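Local coordinates for OBCA, Oxalate Biosynthetic Component A (Burkholderia glumae, PDB 4NNB), which is a bacterial oxalate biosynthetic component whose TIM-barrel-like domain, of the beta-keto acid cleavage enzyme family, holds a magnesium ion and an oxaloacetate ion, at residues A309-A314 with A333-F338. Residues are numbered along the deposited sequence; the frame is centred on the assembly and turned at random.
Sequences ASLSPA and AQFDHF. With OAA (oxaloacetate ion), chain C.
The rings of F335 and F338 each turn one face to the same methyl, CD1 of L311. Over F335 the methyl makes a nearly central CH-pi contact, 3.9 Å from CD1 to the ring centroid and 12° off the normal; over F338 it sits farther off and toward the rim, in apolar contact. The edge of F338 meets the strand backbone, with CE2 3.5 Å from A309 O, which lies in the ring plane, where the slightly positive ring hydrogens suit a carbonyl oxygen. A chi1 of -170°, setting CG of L311 opposite its own backbone N, brings both methyls to F335, CD2 within 3.7 Å of CZ. A309 is small enough for the F338 rim to lie against its CB. A water accepts from Q334 NE2 (2.7 Å) and donates to S310 O, while R293 NH1 and R292 O hold the two ends of the amide. Helix 328-341 thus covers the outer side of strand 308-311, running roughly antiparallel to it, as in the beta-alpha-beta units of a TIM barrel. Alternation turns S310 inward, where its OG donates a short hydrogen bond (2.5 Å) to oxaloacetate O1. One strand therefore joins two chemistries, apolar packing outside and a ligand-binding hydroxyl within.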
ATOM      1  N   ALA A 309      17.819  -2.255  -5.096  1.00 23.40           N
ATOM      2  CA  ALA A 309      17.348  -1.334  -4.070  1.00 23.42           C
ATOM      3  C   ALA A 309      16.872  -0.054  -4.726  1.00 24.27           C
ATOM      4  O   ALA A 309      17.367   0.344  -5.781  1.00 23.25           O
ATOM      5  CB  ALA A 309      18.425  -1.042  -3.044  1.00 18.14           C
ATOM      6  N   SER A 310      15.921   0.613  -4.091  1.00 21.56           N
ATOM      7  CA  SER A 310      15.334   1.781  -4.724  1.00 21.31           C
ATOM      8  C   SER A 310      16.281   2.998  -4.685  1.00 24.48           C
ATOM      9  O   SER A 310      17.101   3.146  -3.774  1.00 23.11           O
ATOM     10  CB  SER A 310      13.972   2.096  -4.104  1.00 22.60           C
ATOM     11  OG  SER A 310      14.110   2.559  -2.777  1.00 28.59           O
ATOM     12  N   LEU A 311      16.174   3.845  -5.704  1.00 21.83           N
ATOM     13  CA  LEU A 311      16.995   5.053  -5.815  1.00 22.35           C
ATOM     14  C   LEU A 311      16.175   6.120  -6.546  1.00 26.66           C
ATOM     15  O   LEU A 311      15.654   5.872  -7.639  1.00 23.81           O
ATOM     16  CB  LEU A 311      18.296   4.739  -6.575  1.00 20.91           C
ATOM     17  CG  LEU A 311      19.379   5.821  -6.577  1.00 26.68           C
ATOM     18  CD1 LEU A 311      20.775   5.189  -6.659  1.00 28.75           C
ATOM     19  CD2 LEU A 311      19.178   6.817  -7.723  1.00 25.67           C
ATOM     20  N   SER A 312      16.044   7.292  -5.934  1.00 22.98           N
ATOM     21  CA  SER A 312      15.292   8.394  -6.528  1.00 25.03           C
ATOM     22  C   SER A 312      16.216   9.604  -6.690  1.00 24.84           C
ATOM     23  O   SER A 312      16.588  10.222  -5.709  1.00 23.39           O
ATOM     24  CB  SER A 312      14.106   8.776  -5.636  1.00 25.86           C
ATOM     25  OG  SER A 312      13.162   7.723  -5.521  1.00 28.33           O
ATOM     26  N   PRO A 313      16.582   9.948  -7.932  1.00 23.15           N
ATOM     27  CA  PRO A 313      17.642  10.950  -8.109  1.00 25.14           C
ATOM     28  C   PRO A 313      17.154  12.408  -8.198  1.00 26.59           C
ATOM     29  O   PRO A 313      17.664  13.180  -9.020  1.00 23.26           O
ATOM     30  CB  PRO A 313      18.315  10.513  -9.420  1.00 27.09           C
ATOM     31  CG  PRO A 313      17.201   9.854 -10.206  1.00 26.11           C
ATOM     32  CD  PRO A 313      16.270   9.225  -9.183  1.00 22.60           C
ATOM     33  N   ALA A 314      16.178  12.752  -7.359  1.00 22.61           N
ATOM     34  CA  ALA A 314      15.747  14.122  -7.121  1.00 26.19           C
ATOM     35  C   ALA A 314      14.935  14.080  -5.848  1.00 25.88           C
ATOM     36  O   ALA A 314      14.526  12.994  -5.408  1.00 24.37           O
ATOM     37  CB  ALA A 314      14.875  14.652  -8.273  1.00 19.46           C
ATOM     38  N   ALA A 333      27.233   9.251  -3.047  1.00 22.56           N
ATOM     39  CA  ALA A 333      27.549   8.207  -2.078  1.00 26.69           C
ATOM     40  C   ALA A 333      26.736   6.919  -2.323  1.00 27.20           C
ATOM     41  O   ALA A 333      27.290   5.813  -2.268  1.00 26.38           O
ATOM     42  CB  ALA A 333      27.323   8.725  -0.654  1.00 26.41           C
ATOM     43  N   GLN A 334      25.430   7.058  -2.563  1.00 25.44           N
ATOM     44  CA  GLN A 334      24.592   5.900  -2.913  1.00 26.09           C
ATOM     45  C   GLN A 334      25.149   5.136  -4.102  1.00 25.38           C
ATOM     46  O   GLN A 334      25.399   3.928  -4.008  1.00 26.43           O
ATOM     47  CB  GLN A 334      23.141   6.321  -3.223  1.00 22.68           C
ATOM     48  CG  GLN A 334      22.361   6.821  -2.020  1.00 27.29           C
ATOM     49  CD  GLN A 334      22.194   5.779  -0.902  1.00 30.02           C
ATOM     50  OE1 GLN A 334      23.060   5.639  -0.037  1.00 27.63           O
ATOM     51  NE2 GLN A 334      21.056   5.072  -0.901  1.00 22.87           N
ATOM     52  N   PHE A 335      25.323   5.828  -5.226  1.00 22.35           N
ATOM     53  CA  PHE A 335      25.797   5.169  -6.438  1.00 26.95           C
ATOM     54  C   PHE A 335      27.134   4.471  -6.201  1.00 28.51           C
ATOM     55  O   PHE A 335      27.311   3.329  -6.634  1.00 26.31           O
ATOM     56  CB  PHE A 335      25.912   6.148  -7.614  1.00 26.51           C
ATOM     57  CG  PHE A 335      24.623   6.357  -8.376  1.00 25.53           C
ATOM     58  CD1 PHE A 335      24.154   5.390  -9.240  1.00 26.93           C
ATOM     59  CD2 PHE A 335      23.906   7.545  -8.250  1.00 27.92           C
ATOM     60  CE1 PHE A 335      22.971   5.576  -9.957  1.00 27.56           C
ATOM     61  CE2 PHE A 335      22.728   7.747  -8.966  1.00 27.30           C
ATOM     62  CZ  PHE A 335      22.257   6.754  -9.819  1.00 23.88           C
ATOM     63  N   ASP A 336      28.065   5.150  -5.524  1.00 29.15           N
ATOM     64  CA  ASP A 336      29.365   4.549  -5.183  1.00 24.61           C
ATOM     65  C   ASP A 336      29.145   3.238  -4.439  1.00 27.38           C
ATOM     66  O   ASP A 336      29.800   2.233  -4.701  1.00 26.61           O
ATOM     67  CB  ASP A 336      30.164   5.480  -4.266  1.00 31.83           C
ATOM     68  CG  ASP A 336      31.070   6.427  -5.031  1.00 42.13           C
ATOM     69  OD1 ASP A 336      31.038   6.386  -6.280  1.00 38.46           O
ATOM     70  OD2 ASP A 336      31.802   7.217  -4.377  1.00 42.86           O
ATOM     71  N   HIS A 337      28.210   3.257  -3.503  1.00 26.20           N
ATOM     72  CA  HIS A 337      27.949   2.074  -2.695  1.00 27.54           C
ATOM     73  C   HIS A 337      27.279   0.934  -3.472  1.00 28.78           C
ATOM     74  O   HIS A 337      27.723  -0.216  -3.392  1.00 29.87           O
ATOM     75  CB  HIS A 337      27.125   2.443  -1.481  1.00 27.83           C
ATOM     76  CG  HIS A 337      26.846   1.286  -0.586  1.00 34.19           C
ATOM     77  ND1 HIS A 337      27.623   0.995   0.515  1.00 36.17           N
ATOM     78  CD2 HIS A 337      25.885   0.335  -0.632  1.00 29.28           C
ATOM     79  CE1 HIS A 337      27.143  -0.079   1.115  1.00 39.40           C
ATOM     80  NE2 HIS A 337      26.092  -0.503   0.434  1.00 37.15           N
ATOM     81  N   PHE A 338      26.215   1.245  -4.211  1.00 27.56           N
ATOM     82  CA  PHE A 338      25.526   0.233  -5.011  1.00 28.94           C
ATOM     83  C   PHE A 338      26.551  -0.441  -5.933  1.00 34.17           C
ATOM     84  O   PHE A 338      26.608  -1.676  -6.031  1.00 28.90           O
ATOM     85  CB  PHE A 338      24.419   0.855  -5.875  1.00 25.03           C
ATOM     86  CG  PHE A 338      23.135   1.202  -5.128  1.00 26.14           C
ATOM     87  CD1 PHE A 338      23.152   1.975  -3.972  1.00 24.13           C
ATOM     88  CD2 PHE A 338      21.899   0.813  -5.640  1.00 26.78           C
ATOM     89  CE1 PHE A 338      21.969   2.330  -3.327  1.00 24.83           C
ATOM     90  CE2 PHE A 338      20.712   1.165  -4.998  1.00 26.47           C
ATOM     91  CZ  PHE A 338      20.750   1.925  -3.837  1.00 25.38           C
TER
HETATM   92  O1  OAA C 602      12.112   4.072  -2.658  1.00 34.84           O
HETATM   93  O2  OAA C 602      10.588   2.613  -1.821  1.00 27.38           O
HETATM   94  O4  OAA C 602       6.669   5.973  -0.928  1.00 33.56           O
HETATM   95  O5  OAA C 602       8.713   6.964  -0.572  1.00 36.32           O
HETATM   96  O3  OAA C 602       8.158   3.550  -1.066  1.00 31.31           O
HETATM   97  C1  OAA C 602      10.903   3.813  -2.227  1.00 29.88           C
HETATM   98  C2  OAA C 602       9.887   4.934  -2.218  1.00 29.72           C
HETATM   99  C3  OAA C 602       8.657   4.711  -1.367  1.00 28.77           C
HETATM  100  C4  OAA C 602       7.978   5.945  -0.920  1.00 25.58           C
HETATM  101  O   HOH W   1      19.098   5.456  -2.780  1.00 26.42           O